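Local coordinates for protein acetylglutamate kinase (PDB 3L86) that probably catalyses the ATP-dependent phosphorylation of N-acetyl-L-glutamate, the second step from glutamate to N-acetylornithine in arginine biosynthesis, at residues I93-T99 with T150-V154; A142-L146 with D187-I191. All blocks are in the same frame, centred on the assembly; numbering follows the deposited sequence.

Interaction 1 of 2, residues I93-T99 with T150-V154; sequences INGLRVT and TYGYV. With NLG (N-acetyl-L-glutamate), chain C.
In this amino acid kinase fold L96 and R97 of the N-acetyl-L-glutamate pocket lie on a β-hairpin, closed by a type I' turn from I93 to L96, that, as in related acetylglutamate kinases, probably serves as a lid over the substrate; Y151 and G152 at the end of helix 148-151 pack against its root at V98 and T99. T99 is clamped through both backbone polar atoms: its N donates to Y151 O (2.9 Å, 179°), and its O accepts from Y153 N (2.7 Å). G152, with positive phi, turns the chain between the two bonds and brings its CA within a CA-H...O contact of T99 O (3.5 Å). The tyrosine ring of Y151 reaches along the hairpin, where its CE1 edge meets I93 O in the ring plane and also packs on CB of I93 and CB of L96 (4.0 Å each). T150 CG2 lies over one face of that ring, and the same methyl touches I93 CD1.

R97 starts its side chain away from 150-154, and the chain runs on to the bound N-acetyl-L-glutamate. Bent at chi3 (-58°), it carries NE to the acetyl oxygen O7 (2.6 Å), met at the guanidinium edge, while the backbone N of R97 gives a longer bond to the ligand carboxylate OXT. R97 NH1 is hydrogen-bonded to N80 OD1. On the protein side, T99 OG1 donates from above the carbonyl plane to R97 O, which V154 CG2 also approaches closely, at 3.0 Å.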
loop_
_atom_site.group_PDB
_atom_site.type_symbol
_atom_site.label_atom_id
_atom_site.label_comp_id
_atom_site.label_asym_id
_atom_site.label_seq_id
_atom_site.Cartn_x
_atom_site.Cartn_y
_atom_site.Cartn_z
ATOM N N ILE A 93 11.134 -14.074 -1.960
ATOM C CA ILE A 93 12.431 -13.973 -1.329
ATOM C C ILE A 93 12.375 -12.771 -0.437
ATOM O O ILE A 93 12.204 -11.645 -0.931
ATOM C CB ILE A 93 13.538 -13.705 -2.354
ATOM C CG1 ILE A 93 13.686 -14.900 -3.287
ATOM C CG2 ILE A 93 14.849 -13.420 -1.662
ATOM C CD1 ILE A 93 14.914 -14.864 -4.160
ATOM N N ASN A 94 12.495 -12.988 0.873
ATOM C CA ASN A 94 12.514 -11.851 1.787
ATOM C C ASN A 94 11.166 -11.135 1.697
ATOM O O ASN A 94 11.104 -9.909 1.742
ATOM C CB ASN A 94 13.653 -10.882 1.393
ATOM C CG ASN A 94 15.063 -11.411 1.779
ATOM O OD1 ASN A 94 16.017 -11.326 0.981
ATOM N ND2 ASN A 94 15.195 -11.925 3.008
ATOM N N GLY A 95 10.097 -11.912 1.559
ATOM C CA GLY A 95 8.751 -11.379 1.399
ATOM C C GLY A 95 8.447 -10.660 0.065
ATOM O O GLY A 95 7.353 -10.144 -0.101
ATOM N N LEU A 96 9.379 -10.668 -0.885
ATOM C CA LEU A 96 9.160 -10.005 -2.215
ATOM C C LEU A 96 9.034 -11.033 -3.345
ATOM O O LEU A 96 9.842 -11.957 -3.428
ATOM C CB LEU A 96 10.308 -9.018 -2.501
ATOM C CG LEU A 96 10.544 -7.944 -1.431
ATOM C CD1 LEU A 96 11.805 -7.167 -1.777
ATOM C CD2 LEU A 96 9.338 -6.941 -1.314
ATOM N N ARG A 97 8.048 -10.878 -4.223
ATOM C CA ARG A 97 7.787 -11.871 -5.318
ATOM C C ARG A 97 8.819 -11.706 -6.431
ATOM O O ARG A 97 8.986 -10.588 -6.924
ATOM C CB ARG A 97 6.378 -11.643 -5.937
ATOM C CG ARG A 97 5.863 -12.710 -6.989
ATOM C CD ARG A 97 4.517 -12.180 -7.701
ATOM N NE ARG A 97 3.545 -11.928 -6.636
ATOM C CZ ARG A 97 2.775 -12.881 -6.110
ATOM N NH1 ARG A 97 2.789 -14.138 -6.599
ATOM N NH2 ARG A 97 1.971 -12.573 -5.111
ATOM N N VAL A 98 9.479 -12.809 -6.810
ATOM C CA VAL A 98 10.354 -12.857 -7.965
ATOM C C VAL A 98 9.470 -12.771 -9.220
ATOM O O VAL A 98 8.543 -13.566 -9.347
ATOM C CB VAL A 98 11.235 -14.144 -7.936
ATOM C CG1 VAL A 98 12.121 -14.276 -9.239
ATOM C CG2 VAL A 98 12.177 -14.104 -6.681
ATOM N N THR A 99 9.700 -11.770 -10.094
ATOM C CA THR A 99 8.715 -11.421 -11.167
ATOM C C THR A 99 9.381 -11.328 -12.540
ATOM O O THR A 99 10.175 -10.419 -12.803
ATOM C CB THR A 99 7.988 -10.035 -10.831
ATOM O OG1 THR A 99 7.526 -10.028 -9.460
ATOM C CG2 THR A 99 6.799 -9.756 -11.767
ATOM N N THR A 150 18.398 -11.048 -9.057
ATOM C CA THR A 150 17.630 -11.745 -8.016
ATOM C C THR A 150 16.097 -11.750 -8.139
ATOM O O THR A 150 15.469 -12.776 -7.920
ATOM C CB THR A 150 18.011 -11.224 -6.641
ATOM O OG1 THR A 150 19.449 -11.322 -6.506
ATOM C CG2 THR A 150 17.350 -12.077 -5.538
ATOM N N TYR A 151 15.492 -10.598 -8.450
ATOM C CA TYR A 151 14.036 -10.410 -8.388
ATOM C C TYR A 151 13.399 -10.176 -9.747
ATOM O O TYR A 151 12.177 -10.257 -9.849
ATOM C CB TYR A 151 13.626 -9.191 -7.521
ATOM C CG TYR A 151 14.122 -9.207 -6.090
ATOM C CD1 TYR A 151 13.525 -10.000 -5.109
ATOM C CD2 TYR A 151 15.217 -8.466 -5.741
ATOM C CE1 TYR A 151 14.031 -9.990 -3.756
ATOM C CE2 TYR A 151 15.712 -8.464 -4.455
ATOM C CZ TYR A 151 15.118 -9.228 -3.470
ATOM O OH TYR A 151 15.685 -9.181 -2.188
ATOM N N GLY A 152 14.171 -9.873 -10.799
ATOM C CA GLY A 152 13.506 -9.627 -12.087
ATOM C C GLY A 152 12.912 -8.209 -12.182
ATOM O O GLY A 152 13.612 -7.241 -11.887
ATOM N N TYR A 153 11.620 -8.104 -12.553
ATOM C CA TYR A 153 10.884 -6.836 -12.744
ATOM C C TYR A 153 10.261 -6.229 -11.452
ATOM O O TYR A 153 9.134 -5.728 -11.477
ATOM C CB TYR A 153 9.797 -7.013 -13.834
ATOM C CG TYR A 153 10.396 -6.913 -15.231
ATOM C CD1 TYR A 153 11.336 -7.852 -15.697
ATOM C CD2 TYR A 153 10.047 -5.863 -16.078
ATOM C CE1 TYR A 153 11.918 -7.705 -17.024
ATOM C CE2 TYR A 153 10.583 -5.737 -17.351
ATOM C CZ TYR A 153 11.530 -6.643 -17.812
ATOM O OH TYR A 153 12.045 -6.439 -19.092
ATOM N N VAL A 154 10.946 -6.372 -10.328
ATOM C CA VAL A 154 10.568 -5.722 -9.056
ATOM C C VAL A 154 11.226 -4.338 -8.919
ATOM O O VAL A 154 12.426 -4.176 -9.183
ATOM C CB VAL A 154 10.865 -6.651 -7.854
ATOM C CG1 VAL A 154 10.647 -5.948 -6.504
ATOM C CG2 VAL A 154 9.902 -7.889 -7.937
HETATM C CA NLG C . 4.124 -7.218 -4.562
HETATM C C NLG C . 5.532 -7.387 -4.649
HETATM O OXT NLG C . 6.177 -8.298 -4.120
HETATM O O NLG C . 6.419 -6.747 -5.080
HETATM C CB NLG C . 2.929 -6.361 -5.016
HETATM C CG NLG C . 1.482 -6.567 -4.403
HETATM C CD NLG C . 1.138 -6.420 -2.860
HETATM O OE1 NLG C . 1.948 -5.872 -2.170
HETATM O OE2 NLG C . 0.111 -6.862 -2.320
HETATM C C7 NLG C . 3.099 -9.319 -4.767
HETATM C C8 NLG C . 2.395 -10.097 -4.168
HETATM O O7 NLG C . 3.538 -9.430 -5.886
HETATM N N2 NLG C . 3.484 -8.230 -4.222
#

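Interaction 2 of 2, residues A142-L146 with D187-I191. With NLG (N-acetyl-L-glutamate), chain C.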
loop_
_atom_site.group_PDB
_atom_site.type_symbol
_atom_site.label_atom_id
_atom_site.label_comp_id
_atom_site.label_asym_id
_atom_site.label_seq_id
_atom_site.Cartn_x
_atom_site.Cartn_y
_atom_site.Cartn_z
ATOM N N ALA A 142 7.515 6.979 -10.505
ATOM C CA ALA A 142 8.784 6.532 -11.098
ATOM C C ALA A 142 9.457 5.541 -10.201
ATOM O O ALA A 142 9.431 5.716 -8.961
ATOM C CB ALA A 142 9.682 7.739 -11.286
ATOM N N ALA A 143 10.098 4.525 -10.824
ATOM C CA ALA A 143 10.817 3.433 -10.152
ATOM C C ALA A 143 12.091 2.969 -10.892
ATOM O O ALA A 143 12.305 3.345 -12.037
ATOM C CB ALA A 143 9.869 2.212 -9.987
ATOM N N ASP A 144 12.923 2.154 -10.232
ATOM C CA ASP A 144 14.044 1.448 -10.884
ATOM C C ASP A 144 14.078 -0.017 -10.365
ATOM O O ASP A 144 13.397 -0.320 -9.409
ATOM C CB ASP A 144 15.376 2.122 -10.529
ATOM C CG ASP A 144 16.437 1.936 -11.607
ATOM O OD1 ASP A 144 16.324 1.018 -12.498
ATOM O OD2 ASP A 144 17.368 2.764 -11.598
ATOM N N TYR A 145 14.855 -0.908 -11.010
ATOM C CA TYR A 145 14.953 -2.357 -10.632
ATOM C C TYR A 145 15.660 -2.465 -9.311
ATOM O O TYR A 145 16.733 -1.890 -9.142
ATOM C CB TYR A 145 15.793 -3.117 -11.685
ATOM C CG TYR A 145 15.135 -3.117 -13.044
ATOM C CD1 TYR A 145 14.307 -4.137 -13.404
ATOM C CD2 TYR A 145 15.298 -2.036 -13.935
ATOM C CE1 TYR A 145 13.646 -4.126 -14.640
ATOM C CE2 TYR A 145 14.632 -2.022 -15.169
ATOM C CZ TYR A 145 13.827 -3.097 -15.496
ATOM O OH TYR A 145 13.170 -3.184 -16.696
ATOM N N LEU A 146 15.067 -3.179 -8.399
ATOM C CA LEU A 146 15.649 -3.413 -7.134
ATOM C C LEU A 146 16.979 -4.193 -7.255
ATOM O O LEU A 146 17.915 -3.854 -6.638
ATOM C CB LEU A 146 14.635 -4.106 -6.218
ATOM C CG LEU A 146 14.972 -4.333 -4.746
ATOM C CD1 LEU A 146 15.499 -3.083 -4.050
ATOM C CD2 LEU A 146 13.862 -4.970 -3.933
ATOM N N ASP A 187 9.334 0.988 -18.923
ATOM C CA ASP A 187 8.849 -0.335 -18.587
ATOM C C ASP A 187 8.079 -0.351 -17.245
ATOM O O ASP A 187 8.542 0.218 -16.259
ATOM C CB ASP A 187 10.056 -1.287 -18.547
ATOM C CG ASP A 187 10.733 -1.405 -19.947
ATOM O OD1 ASP A 187 11.955 -1.355 -20.027
ATOM O OD2 ASP A 187 10.009 -1.502 -20.972
ATOM N N MET A 188 6.935 -1.043 -17.229
ATOM C CA MET A 188 6.152 -1.277 -16.021
ATOM C C MET A 188 6.851 -2.227 -15.039
ATOM O O MET A 188 7.275 -3.288 -15.452
ATOM C CB MET A 188 4.778 -1.853 -16.383
ATOM C CG MET A 188 3.750 -1.612 -15.236
ATOM S SD MET A 188 2.153 -2.472 -15.381
ATOM C CE MET A 188 1.352 -1.474 -16.587
ATOM N N LEU A 189 6.906 -1.872 -13.738
ATOM C CA LEU A 189 7.534 -2.704 -12.684
ATOM C C LEU A 189 6.569 -3.037 -11.525
ATOM O O LEU A 189 5.688 -2.231 -11.231
ATOM C CB LEU A 189 8.801 -2.020 -12.080
ATOM C CG LEU A 189 9.897 -1.492 -13.024
ATOM C CD1 LEU A 189 11.122 -0.923 -12.227
ATOM C CD2 LEU A 189 10.355 -2.549 -13.981
ATOM N N ASN A 190 6.769 -4.183 -10.861
ATOM C CA ASN A 190 5.946 -4.655 -9.723
ATOM C C ASN A 190 6.534 -4.035 -8.437
ATOM O O ASN A 190 7.729 -4.253 -8.154
ATOM C CB ASN A 190 5.935 -6.219 -9.689
ATOM C CG ASN A 190 5.249 -6.804 -8.446
ATOM O OD1 ASN A 190 4.560 -6.092 -7.716
ATOM N ND2 ASN A 190 5.416 -8.129 -8.218
ATOM N N ILE A 191 5.744 -3.233 -7.700
ATOM C CA ILE A 191 6.250 -2.575 -6.457
ATOM C C ILE A 191 5.533 -3.151 -5.232
ATOM O O ILE A 191 4.323 -3.209 -5.250
ATOM C CB ILE A 191 5.949 -1.065 -6.399
ATOM C CG1 ILE A 191 6.191 -0.380 -7.744
ATOM C CG2 ILE A 191 6.755 -0.376 -5.164
ATOM C CD1 ILE A 191 7.615 -0.204 -8.178
HETATM C CA NLG C . 4.124 -7.218 -4.562
HETATM C C NLG C . 5.532 -7.387 -4.649
HETATM O OXT NLG C . 6.177 -8.298 -4.120
HETATM O O NLG C . 6.419 -6.747 -5.080
HETATM C CB NLG C . 2.929 -6.361 -5.016
HETATM C CG NLG C . 1.482 -6.567 -4.403
HETATM C CD NLG C . 1.138 -6.420 -2.860
HETATM O OE1 NLG C . 1.948 -5.872 -2.170
HETATM O OE2 NLG C . 0.111 -6.862 -2.320
HETATM C C7 NLG C . 3.099 -9.319 -4.767
HETATM C C8 NLG C . 2.395 -10.097 -4.168
HETATM O O7 NLG C . 3.538 -9.430 -5.886
HETATM N N2 NLG C . 3.484 -8.230 -4.222
#
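L189, on the short strand 188-190 of the main sheet of the amino acid kinase fold, wedges its forked end against D144 and Y145 of strand 141-145. That strand belongs to a separate two-stranded antiparallel ribbon with 155-160, and strands 142-145 and 188-190 cross at 71°, their axes 8.0 Å apart at the closest, so side chains rather than paired backbones make the contact.

L189 points its CB toward 142-146, and chi2 (-176°) then turns its two methyls to different partners. CD1 rests on the peptide after D144, 3.6 Å from D144 C, and also faces A143 CB. CD2 approaches the tyrosine of Y145 obliquely, lying 3.7 Å from Y145 CE1, and the two side chains cross at about a right angle. Y145 starts out pointing away from 187-191, but its ring swings back past L189 to bring OH towards D187; the 4.0 Å between Y145 OH and D187 OD1 is too long for a bond, with ring and carboxylate planes 63° apart. K148 makes a cation-pi contact with the same ring. D144 OD1, meanwhile, accepts the N-H of Y145 (2.8 Å) on its anti side, somewhat out of the carboxylate plane.

I191 continues the apolar patch, its CD1 packing on A143 CB at 3.8 Å. N190, between L189 and I191, looks instead into the substrate pocket: ND2 donates to O7 of N-acetyl-L-glutamate at 3.3 Å, and OD1 lies 3.2 Å from the ligand CB.

Interactions 1 and 2, with centres 11 Å apart, touch through the backbone and meet again at the substrate. Residues 152-154 of interaction 1 lie against both segments of interaction 2: Y153 O with N190 N and V154 O with L146 N form two probable hydrogen bonds, both 2.9 Å, and G152 O packs on Y145 CD1 at 3.5 Å. T99 OG1 is hydrogen-bonded to N190 ND2, tying the hairpin root to the amide that also binds O7. R97 NE and N190 ND2 converge on that single acetyl oxygen, while G75, G76 and A193 bind N-acetyl-L-glutamate through their backbone N.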